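Local atomic coordinates of cyclopenase asqI (Emericella nidulans, PDB entry 5YY3), a protein that catalyses, with one zinc ion per subunit, the ring contraction that converts 4'-methoxycyclopenin into 4'-methoxyviridicatin and methyl isocyanate in aspoquinolone biosynthesis. Residues G169-R177 / R224-P235; A460-E468 / P558-G566. All coordinates share one frame; numbering follows the deposited sequence.

Interaction 1 of 2, residues G169-R177 / R224-P235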
loop_
_atom_site.group_PDB
_atom_site.type_symbol
_atom_site.label_atom_id
_atom_site.label_comp_id
_atom_site.label_asym_id
_atom_site.label_seq_id
_atom_site.Cartn_x
_atom_site.Cartn_y
_atom_site.Cartn_z
ATOM N N GLY A 169 2.239 -1.445 -10.457
ATOM C CA GLY A 169 2.957 -2.517 -11.124
ATOM C C GLY A 169 4.384 -2.690 -10.637
ATOM O O GLY A 169 4.635 -2.841 -9.438
ATOM N N HIS A 170 5.325 -2.657 -11.578
ATOM C CA HIS A 170 6.733 -2.788 -11.252
ATOM C C HIS A 170 7.460 -1.444 -11.405
ATOM O O HIS A 170 8.640 -1.408 -11.761
ATOM C CB HIS A 170 7.388 -3.853 -12.143
ATOM C CG HIS A 170 6.980 -5.260 -11.821
ATOM N ND1 HIS A 170 5.944 -5.904 -12.468
ATOM C CD2 HIS A 170 7.484 -6.156 -10.936
ATOM C CE1 HIS A 170 5.824 -7.132 -11.989
ATOM N NE2 HIS A 170 6.750 -7.311 -11.059
ATOM N N ALA A 171 6.761 -0.340 -11.140
ATOM C CA ALA A 171 7.376 0.981 -11.275
ATOM C C ALA A 171 8.563 1.159 -10.325
ATOM O O ALA A 171 9.519 1.871 -10.642
ATOM C CB ALA A 171 6.351 2.073 -11.042
ATOM N N LEU A 172 8.514 0.520 -9.162
ATOM C CA LEU A 172 9.595 0.679 -8.201
ATOM C C LEU A 172 10.936 0.178 -8.752
ATOM O O LEU A 172 12.001 0.657 -8.333
ATOM C CB LEU A 172 9.252 -0.032 -6.885
ATOM C CG LEU A 172 8.232 0.681 -5.975
ATOM C CD1 LEU A 172 7.996 -0.106 -4.682
ATOM C CD2 LEU A 172 8.660 2.122 -5.663
ATOM N N LEU A 173 10.879 -0.766 -9.689
ATOM C CA LEU A 173 12.084 -1.391 -10.266
ATOM C C LEU A 173 12.756 -0.513 -11.320
ATOM O O LEU A 173 13.774 -0.875 -11.908
ATOM C CB LEU A 173 11.733 -2.730 -10.898
ATOM C CG LEU A 173 11.241 -3.759 -9.882
ATOM C CD1 LEU A 173 10.975 -5.104 -10.573
ATOM C CD2 LEU A 173 12.281 -3.888 -8.767
ATOM N N SER A 174 12.155 0.635 -11.572
ATOM C CA SER A 174 12.693 1.615 -12.495
ATOM C C SER A 174 14.194 1.897 -12.276
ATOM O O SER A 174 14.932 2.079 -13.241
ATOM C CB SER A 174 11.823 2.892 -12.382
ATOM O OG SER A 174 12.592 4.069 -12.422
ATOM N N TYR A 175 14.650 1.915 -11.023
ATOM C CA TYR A 175 16.078 2.181 -10.736
ATOM C C TYR A 175 16.986 1.142 -11.407
ATOM O O TYR A 175 18.096 1.435 -11.866
ATOM C CB TYR A 175 16.360 2.205 -9.217
ATOM C CG TYR A 175 16.280 0.840 -8.552
ATOM C CD1 TYR A 175 15.069 0.352 -8.054
ATOM C CD2 TYR A 175 17.413 0.037 -8.428
ATOM C CE1 TYR A 175 14.993 -0.899 -7.459
ATOM C CE2 TYR A 175 17.344 -1.212 -7.848
ATOM C CZ TYR A 175 16.135 -1.678 -7.356
ATOM O OH TYR A 175 16.074 -2.934 -6.772
ATOM N N TRP A 176 16.487 -0.079 -11.468
ATOM C CA TRP A 176 17.224 -1.179 -12.037
ATOM C C TRP A 176 17.124 -1.138 -13.566
ATOM O O TRP A 176 18.128 -1.281 -14.259
ATOM C CB TRP A 176 16.672 -2.486 -11.479
ATOM C CG TRP A 176 17.571 -3.666 -11.490
ATOM C CD1 TRP A 176 18.416 -4.048 -10.499
ATOM C CD2 TRP A 176 17.655 -4.683 -12.510
ATOM N NE1 TRP A 176 19.041 -5.226 -10.840
ATOM C CE2 TRP A 176 18.591 -5.635 -12.065
ATOM C CE3 TRP A 176 17.030 -4.870 -13.746
ATOM C CZ2 TRP A 176 18.927 -6.764 -12.822
ATOM C CZ3 TRP A 176 17.371 -5.997 -14.502
ATOM C CH2 TRP A 176 18.313 -6.921 -14.037
ATOM N N ARG A 177 15.924 -0.930 -14.096
ATOM C CA ARG A 177 15.758 -0.917 -15.560
ATOM C C ARG A 177 16.391 0.310 -16.223
ATOM O O ARG A 177 16.871 0.226 -17.363
ATOM C CB ARG A 177 14.282 -0.996 -15.930
ATOM C CG ARG A 177 13.571 -2.274 -15.448
ATOM C CD ARG A 177 12.159 -2.355 -16.044
ATOM N NE ARG A 177 11.445 -1.099 -15.833
ATOM C CZ ARG A 177 10.486 -0.911 -14.924
ATOM N NH1 ARG A 177 10.077 -1.906 -14.143
ATOM N NH2 ARG A 177 9.926 0.277 -14.803
ATOM N N ARG A 224 17.742 -12.407 -12.922
ATOM C CA ARG A 224 18.122 -11.281 -12.089
ATOM C C ARG A 224 16.965 -10.270 -11.874
ATOM O O ARG A 224 16.715 -9.824 -10.744
ATOM C CB ARG A 224 19.337 -10.582 -12.698
ATOM C CG ARG A 224 20.635 -11.391 -12.600
ATOM C CD ARG A 224 21.803 -10.579 -13.136
ATOM N NE ARG A 224 23.078 -11.280 -13.023
ATOM C CZ ARG A 224 23.902 -11.159 -11.989
ATOM N NH1 ARG A 224 23.574 -10.373 -10.969
ATOM N NH2 ARG A 224 25.039 -11.835 -11.956
ATOM N N TYR A 225 16.276 -9.901 -12.955
ATOM C CA TYR A 225 15.125 -9.012 -12.866
ATOM C C TYR A 225 14.029 -9.564 -11.956
ATOM O O TYR A 225 13.425 -8.832 -11.160
ATOM C CB TYR A 225 14.531 -8.773 -14.242
ATOM C CG TYR A 225 13.418 -7.733 -14.262
ATOM C CD1 TYR A 225 13.672 -6.414 -13.897
ATOM C CD2 TYR A 225 12.118 -8.071 -14.652
ATOM C CE1 TYR A 225 12.668 -5.447 -13.935
ATOM C CE2 TYR A 225 11.098 -7.106 -14.696
ATOM C CZ TYR A 225 11.389 -5.795 -14.326
ATOM O OH TYR A 225 10.422 -4.809 -14.360
ATOM N N GLU A 226 13.766 -10.855 -12.089
ATOM C CA GLU A 226 12.717 -11.477 -11.308
ATOM C C GLU A 226 13.149 -11.567 -9.859
ATOM O O GLU A 226 12.358 -11.318 -8.956
ATOM C CB GLU A 226 12.375 -12.853 -11.867
ATOM C CG GLU A 226 11.488 -12.771 -13.099
ATOM C CD GLU A 226 10.644 -14.016 -13.287
ATOM O OE1 GLU A 226 11.218 -15.120 -13.403
ATOM O OE2 GLU A 226 9.403 -13.897 -13.321
ATOM N N THR A 227 14.415 -11.914 -9.635
ATOM C CA THR A 227 14.942 -11.970 -8.277
ATOM C C THR A 227 14.895 -10.579 -7.636
ATOM O O THR A 227 14.585 -10.441 -6.451
ATOM C CB THR A 227 16.379 -12.521 -8.268
ATOM O OG1 THR A 227 16.360 -13.876 -8.749
ATOM C CG2 THR A 227 16.980 -12.480 -6.868
ATOM N N GLU A 228 15.198 -9.550 -8.422
ATOM C CA GLU A 228 15.166 -8.177 -7.924
ATOM C C GLU A 228 13.736 -7.820 -7.538
ATOM O O GLU A 228 13.494 -7.145 -6.527
ATOM C CB GLU A 228 15.690 -7.197 -8.973
ATOM C CG GLU A 228 15.989 -5.809 -8.428
ATOM C CD GLU A 228 17.355 -5.724 -7.760
ATOM O OE1 GLU A 228 18.027 -6.773 -7.617
ATOM O OE2 GLU A 228 17.763 -4.596 -7.386
ATOM N N SER A 229 12.792 -8.273 -8.356
ATOM C CA SER A 229 11.375 -8.153 -8.044
ATOM C C SER A 229 11.001 -8.762 -6.674
ATOM O O SER A 229 10.294 -8.144 -5.888
ATOM C CB SER A 229 10.549 -8.807 -9.148
ATOM O OG SER A 229 9.242 -8.252 -9.176
ATOM N N LEU A 230 11.481 -9.968 -6.394
ATOM C CA LEU A 230 11.161 -10.641 -5.149
ATOM C C LEU A 230 11.687 -9.893 -3.930
ATOM O O LEU A 230 11.117 -9.984 -2.840
ATOM C CB LEU A 230 11.730 -12.057 -5.159
ATOM C CG LEU A 230 10.721 -13.187 -5.321
ATOM C CD1 LEU A 230 9.713 -12.818 -6.373
ATOM C CD2 LEU A 230 11.444 -14.466 -5.696
ATOM N N CYS A 231 12.780 -9.160 -4.111
ATOM C CA CYS A 231 13.390 -8.439 -3.006
ATOM C C CYS A 231 12.449 -7.349 -2.479
ATOM O O CYS A 231 12.404 -7.066 -1.280
ATOM C CB CYS A 231 14.726 -7.843 -3.448
ATOM S SG CYS A 231 15.937 -9.087 -4.002
ATOM N N TRP A 232 11.690 -6.750 -3.381
ATOM C CA TRP A 232 10.729 -5.745 -2.978
ATOM C C TRP A 232 9.356 -6.360 -2.751
ATOM O O TRP A 232 8.381 -5.647 -2.542
ATOM C CB TRP A 232 10.647 -4.647 -4.031
ATOM C CG TRP A 232 11.934 -3.935 -4.228
ATOM C CD1 TRP A 232 12.839 -4.134 -5.231
ATOM C CD2 TRP A 232 12.467 -2.893 -3.403
ATOM N NE1 TRP A 232 13.901 -3.271 -5.087
ATOM C CE2 TRP A 232 13.699 -2.498 -3.973
ATOM C CE3 TRP A 232 12.020 -2.248 -2.236
ATOM C CZ2 TRP A 232 14.493 -1.484 -3.419
ATOM C CZ3 TRP A 232 12.819 -1.242 -1.673
ATOM C CH2 TRP A 232 14.036 -0.871 -2.270
ATOM N N SER A 233 9.296 -7.686 -2.816
ATOM C CA SER A 233 8.053 -8.433 -2.632
ATOM C C SER A 233 7.036 -8.140 -3.728
ATOM O O SER A 233 5.839 -8.222 -3.489
ATOM C CB SER A 233 7.428 -8.140 -1.258
ATOM O OG SER A 233 8.110 -8.846 -0.228
ATOM N N LEU A 234 7.520 -7.819 -4.929
ATOM C CA LEU A 234 6.647 -7.582 -6.079
ATOM C C LEU A 234 6.376 -8.891 -6.842
ATOM O O LEU A 234 7.072 -9.881 -6.654
ATOM C CB LEU A 234 7.272 -6.532 -7.000
ATOM C CG LEU A 234 7.571 -5.191 -6.328
ATOM C CD1 LEU A 234 8.255 -4.225 -7.285
ATOM C CD2 LEU A 234 6.283 -4.600 -5.807
ATOM N N PRO A 235 5.339 -8.912 -7.678
ATOM C CA PRO A 235 5.074 -10.180 -8.359
ATOM C C PRO A 235 6.146 -10.601 -9.364
ATOM O O PRO A 235 6.941 -9.786 -9.842
ATOM C CB PRO A 235 3.726 -9.928 -9.068
ATOM C CG PRO A 235 3.416 -8.511 -8.897
ATOM C CD PRO A 235 4.190 -7.989 -7.744
HETATM O O HOH W 1 20.569 -6.254 -8.642
#
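Y225 lies against L173, W176 and R177, its side chain running from the indole to the arginine. With CG anti to the backbone N (chi1 -174°), the ring is swung from the helix toward 169-177. Its CB lies near W176 CZ3, and Y225 CD1 comes 3.7 Å from W176 CE3, the indole atom standing at the phenol edge. Further out, CE1 meets both L173 CD1 and the R177 methylene CG, the latter at 3.6 Å. At the tip, Y225 OH accepts from R177 NH1 (2.9 Å) close to the guanidinium plane. The same NH1 donates to H170 O, tying the arginine to the turn that precedes its own helix.

Nearer the C-terminal end of helix 210-231, E228 and, just past the helix, W232 meet Y175 OH at the phenol edge. W232 NE1 donates to it in the indole plane over 2.8 Å, almost straight at 174°. Y175 OH also donates to E228 OE2, at a modelled 2.4 Å too short to be taken as exact. E228 lays its CG over a face of the W176 five-membered ring, a CH-pi contact, and a water that accepts from W176 NE1 probably donates to E228 OE1, which also accepts from V565 N.

Past the helix, which ends in a Schellman motif with S233 as C-prime residue, the chain returns to H170. There H170 NE2 donates to P235 O (2.8 Å) in the imidazole plane, and S229 OG reaches the same carbonyl from its opposite face. L173 CD2 packs on W232 CD1, while L173 CG meets L234 CD1.

The contact thus joins helix 174-177 and the turn before it to the end of helix 210-231 and the residues that follow, within the hemocyanin-type metal-binding domain. W394 of helix 391-410 stacks on Y225, and Y175 and E228 touch L462 of strand 461-475.

Interaction 2 of 2, residues A460-E468 / P558-G566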
loop_
_atom_site.group_PDB
_atom_site.type_symbol
_atom_site.label_atom_id
_atom_site.label_comp_id
_atom_site.label_asym_id
_atom_site.label_seq_id
_atom_site.Cartn_x
_atom_site.Cartn_y
_atom_site.Cartn_z
ATOM N N ALA A 460 16.783 5.493 -7.967
ATOM C CA ALA A 460 17.993 5.155 -7.211
ATOM C C ALA A 460 19.126 4.712 -8.141
ATOM O O ALA A 460 18.910 4.466 -9.328
ATOM C CB ALA A 460 17.707 4.054 -6.185
ATOM N N LYS A 461 20.332 4.653 -7.587
ATOM C CA LYS A 461 21.469 3.999 -8.220
ATOM C C LYS A 461 21.930 2.885 -7.293
ATOM O O LYS A 461 22.458 3.168 -6.219
ATOM C CB LYS A 461 22.622 4.976 -8.476
ATOM C CG LYS A 461 23.870 4.324 -9.085
ATOM C CD LYS A 461 23.586 3.835 -10.508
ATOM C CE LYS A 461 24.811 3.227 -11.168
ATOM N NZ LYS A 461 24.632 3.074 -12.645
ATOM N N LEU A 462 21.713 1.634 -7.684
ATOM C CA LEU A 462 22.079 0.504 -6.835
ATOM C C LEU A 462 23.599 0.357 -6.798
ATOM O O LEU A 462 24.305 0.742 -7.733
ATOM C CB LEU A 462 21.427 -0.784 -7.330
ATOM C CG LEU A 462 21.729 -2.045 -6.500
ATOM C CD1 LEU A 462 21.211 -1.893 -5.076
ATOM C CD2 LEU A 462 21.153 -3.306 -7.140
ATOM N N GLY A 463 24.101 -0.185 -5.702
ATOM C CA GLY A 463 25.505 -0.506 -5.563
ATOM C C GLY A 463 25.631 -1.508 -4.437
ATOM O O GLY A 463 24.650 -1.811 -3.743
ATOM N N HIS A 464 26.827 -2.042 -4.242
ATOM C CA HIS A 464 27.019 -2.937 -3.115
ATOM C C HIS A 464 28.399 -2.744 -2.505
ATOM O O HIS A 464 29.343 -2.347 -3.197
ATOM C CB HIS A 464 26.826 -4.388 -3.552
ATOM C CG HIS A 464 27.866 -4.858 -4.519
ATOM N ND1 HIS A 464 29.100 -5.316 -4.115
ATOM C CD2 HIS A 464 27.866 -4.920 -5.873
ATOM C CE1 HIS A 464 29.812 -5.651 -5.177
ATOM N NE2 HIS A 464 29.085 -5.425 -6.257
ATOM N N GLU A 465 28.514 -3.021 -1.209
ATOM C CA GLU A 465 29.821 -3.029 -0.568
ATOM C C GLU A 465 30.641 -4.130 -1.213
ATOM O O GLU A 465 30.077 -5.134 -1.656
ATOM C CB GLU A 465 29.719 -3.253 0.949
ATOM C CG GLU A 465 28.945 -2.185 1.702
ATOM C CD GLU A 465 29.488 -0.786 1.479
ATOM O OE1 GLU A 465 30.689 -0.651 1.138
ATOM O OE2 GLU A 465 28.699 0.179 1.642
ATOM N N PRO A 466 31.970 -3.940 -1.272
ATOM C CA PRO A 466 32.869 -4.928 -1.873
ATOM C C PRO A 466 32.704 -6.307 -1.240
ATOM O O PRO A 466 32.664 -6.425 -0.013
ATOM C CB PRO A 466 34.259 -4.355 -1.592
ATOM C CG PRO A 466 34.020 -2.878 -1.507
ATOM C CD PRO A 466 32.690 -2.731 -0.839
ATOM N N TYR A 467 32.579 -7.334 -2.078
ATOM C CA TYR A 467 32.459 -8.692 -1.576
ATOM C C TYR A 467 33.506 -9.601 -2.213
ATOM O O TYR A 467 34.204 -9.236 -3.157
ATOM C CB TYR A 467 31.043 -9.255 -1.805
ATOM C CG TYR A 467 30.711 -9.615 -3.238
ATOM C CD1 TYR A 467 31.061 -10.857 -3.762
ATOM C CD2 TYR A 467 30.024 -8.724 -4.067
ATOM C CE1 TYR A 467 30.772 -11.196 -5.078
ATOM C CE2 TYR A 467 29.707 -9.061 -5.391
ATOM C CZ TYR A 467 30.089 -10.300 -5.889
ATOM O OH TYR A 467 29.801 -10.657 -7.198
ATOM N N GLU A 468 33.602 -10.796 -1.670
ATOM C CA GLU A 468 34.478 -11.808 -2.202
ATOM C C GLU A 468 33.805 -13.135 -1.941
ATOM O O GLU A 468 32.914 -13.226 -1.111
ATOM C CB GLU A 468 35.849 -11.757 -1.531
ATOM C CG GLU A 468 35.819 -12.378 -0.137
ATOM C CD GLU A 468 37.128 -12.273 0.605
ATOM O OE1 GLU A 468 37.777 -11.191 0.557
ATOM O OE2 GLU A 468 37.500 -13.297 1.231
ATOM N N PRO A 558 26.841 -5.211 -15.126
ATOM C CA PRO A 558 27.372 -4.100 -14.315
ATOM C C PRO A 558 27.771 -4.536 -12.883
ATOM O O PRO A 558 27.015 -5.259 -12.226
ATOM C CB PRO A 558 26.204 -3.101 -14.286
ATOM C CG PRO A 558 25.369 -3.444 -15.492
ATOM C CD PRO A 558 25.501 -4.920 -15.675
ATOM N N GLN A 559 28.947 -4.119 -12.425
ATOM C CA GLN A 559 29.422 -4.477 -11.082
ATOM C C GLN A 559 28.437 -4.041 -9.974
ATOM O O GLN A 559 28.201 -4.779 -9.014
ATOM C CB GLN A 559 30.809 -3.862 -10.833
ATOM C CG GLN A 559 31.439 -4.218 -9.484
ATOM C CD GLN A 559 31.555 -5.720 -9.287
ATOM O OE1 GLN A 559 32.263 -6.408 -10.028
ATOM N NE2 GLN A 559 30.839 -6.242 -8.296
ATOM N N ASN A 560 27.847 -2.856 -10.129
ATOM C CA ASN A 560 26.891 -2.343 -9.157
ATOM C C ASN A 560 25.586 -3.141 -9.083
ATOM O O ASN A 560 24.837 -2.995 -8.112
ATOM C CB ASN A 560 26.549 -0.893 -9.458
ATOM C CG ASN A 560 25.760 -0.745 -10.733
ATOM O OD1 ASN A 560 26.176 -1.229 -11.778
ATOM N ND2 ASN A 560 24.613 -0.073 -10.656
ATOM N N LEU A 561 25.316 -3.983 -10.088
ATOM C CA LEU A 561 24.108 -4.809 -10.077
ATOM C C LEU A 561 24.418 -6.275 -9.847
ATOM O O LEU A 561 23.537 -7.117 -10.010
ATOM C CB LEU A 561 23.328 -4.678 -11.401
ATOM C CG LEU A 561 22.915 -3.279 -11.825
ATOM C CD1 LEU A 561 22.079 -3.340 -13.094
ATOM C CD2 LEU A 561 22.151 -2.591 -10.698
ATOM N N MET A 562 25.661 -6.592 -9.491
ATOM C CA MET A 562 26.064 -7.995 -9.368
ATOM C C MET A 562 25.255 -8.692 -8.302
ATOM O O MET A 562 24.880 -9.853 -8.447
ATOM C CB MET A 562 27.556 -8.111 -9.061
ATOM C CG MET A 562 28.436 -7.984 -10.302
ATOM S SD MET A 562 28.289 -9.429 -11.367
ATOM C CE MET A 562 29.081 -10.668 -10.333
ATOM N N LEU A 563 24.971 -7.969 -7.226
ATOM C CA LEU A 563 24.166 -8.522 -6.144
ATOM C C LEU A 563 22.706 -8.121 -6.288
ATOM O O LEU A 563 22.415 -6.952 -6.522
ATOM C CB LEU A 563 24.709 -8.050 -4.794
ATOM C CG LEU A 563 25.526 -8.946 -3.870
ATOM C CD1 LEU A 563 26.433 -9.866 -4.621
ATOM C CD2 LEU A 563 26.309 -8.085 -2.898
ATOM N N PRO A 564 21.784 -9.086 -6.149
ATOM C CA PRO A 564 20.391 -8.692 -5.936
ATOM C C PRO A 564 20.311 -7.728 -4.761
ATOM O O PRO A 564 21.106 -7.869 -3.850
ATOM C CB PRO A 564 19.697 -10.014 -5.630
ATOM C CG PRO A 564 20.515 -11.032 -6.393
ATOM C CD PRO A 564 21.936 -10.545 -6.273
ATOM N N VAL A 565 19.395 -6.766 -4.798
ATOM C CA VAL A 565 19.338 -5.700 -3.801
ATOM C C VAL A 565 19.124 -6.239 -2.360
ATOM O O VAL A 565 19.624 -5.655 -1.395
ATOM C CB VAL A 565 18.232 -4.664 -4.178
ATOM C CG1 VAL A 565 16.848 -5.294 -4.165
ATOM C CG2 VAL A 565 18.276 -3.424 -3.278
ATOM N N GLY A 566 18.413 -7.357 -2.221
ATOM C CA GLY A 566 18.179 -7.946 -0.916
ATOM C C GLY A 566 17.065 -7.274 -0.134
ATOM O O GLY A 566 16.286 -6.489 -0.683
#
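H464 and L563 cross at about a right angle, the L563 methyl CD2 meeting H464 CB at 3.8 Å. The histidine is placed with CG between its backbone N and carbonyl carbon (chi1 66°), which turns the imidazole toward the 3-10 turn 559-561. Its two nitrogens serve different segments. ND1 donates to E465 O of the next residue, 2.7 Å away and nearly straight at 166°, although it stands above that carbonyl's plane; NE2 makes a weak bond to Q559 O (3.0 Å), an atom at the ring edge. The internal bond helps set the rotation of the imidazole.

Y467 lies beyond H464 and slides past L563 in the opposite direction, bringing its CE2 to 3.5 Å from L563 CD1. One leucine therefore meets both aromatic residues, a separate methyl for each. M562 crosses the tyrosine at about a right angle, with its CB near the ring edge and its CE beside the hydroxyl.

Both segments belong to the hemocyanin Ig-like domain: 460-468 is part of the broken strand 461-475, paired with 443-449, and 558-566 belongs to the long connection between strands 523-528 and 571-580. The connection folds against the strand where G463 approaches N560, its CA 3.6 Å from N560 O.

N560 ND2 donates to L462 O (3.1 Å), which lies in the amide plane, though the nitrogen sits above the carbonyl plane. D179 takes a further hydrogen bond from this ND2. K461 crosses N560 at about a right angle, passing CE by the amide before NZ forms salt bridges with E457, D179 and D181. L462 divides its branches, CD2 touching L561 CD2 at 3.8 Å and CD1 obliquely meeting V565 CG2.

How the interactions relate
Interactions 1 and 2 follow one another along the chain, in the metal-binding and Ig-like domains respectively, yet their centres are only 14 Å apart and they touch. Two probable hydrogen bonds join them: R224 NH1 to M562 O at 2.9 Å and V565 N to E228 OE1 at 3.1 Å. C231 CB also packs on V565 CG1 at 3.4 Å. Loop 558-566 thus lies against both helix 210-231 and strand 461-475. Neither contact supplies any of the zinc ligands H186, H190 and H218, but both come within about 10 Å of one: the side chains of W176 and L561 each lie about 10 Å from that of H186, and the side chain of Y225 about 10 Å from that of H218.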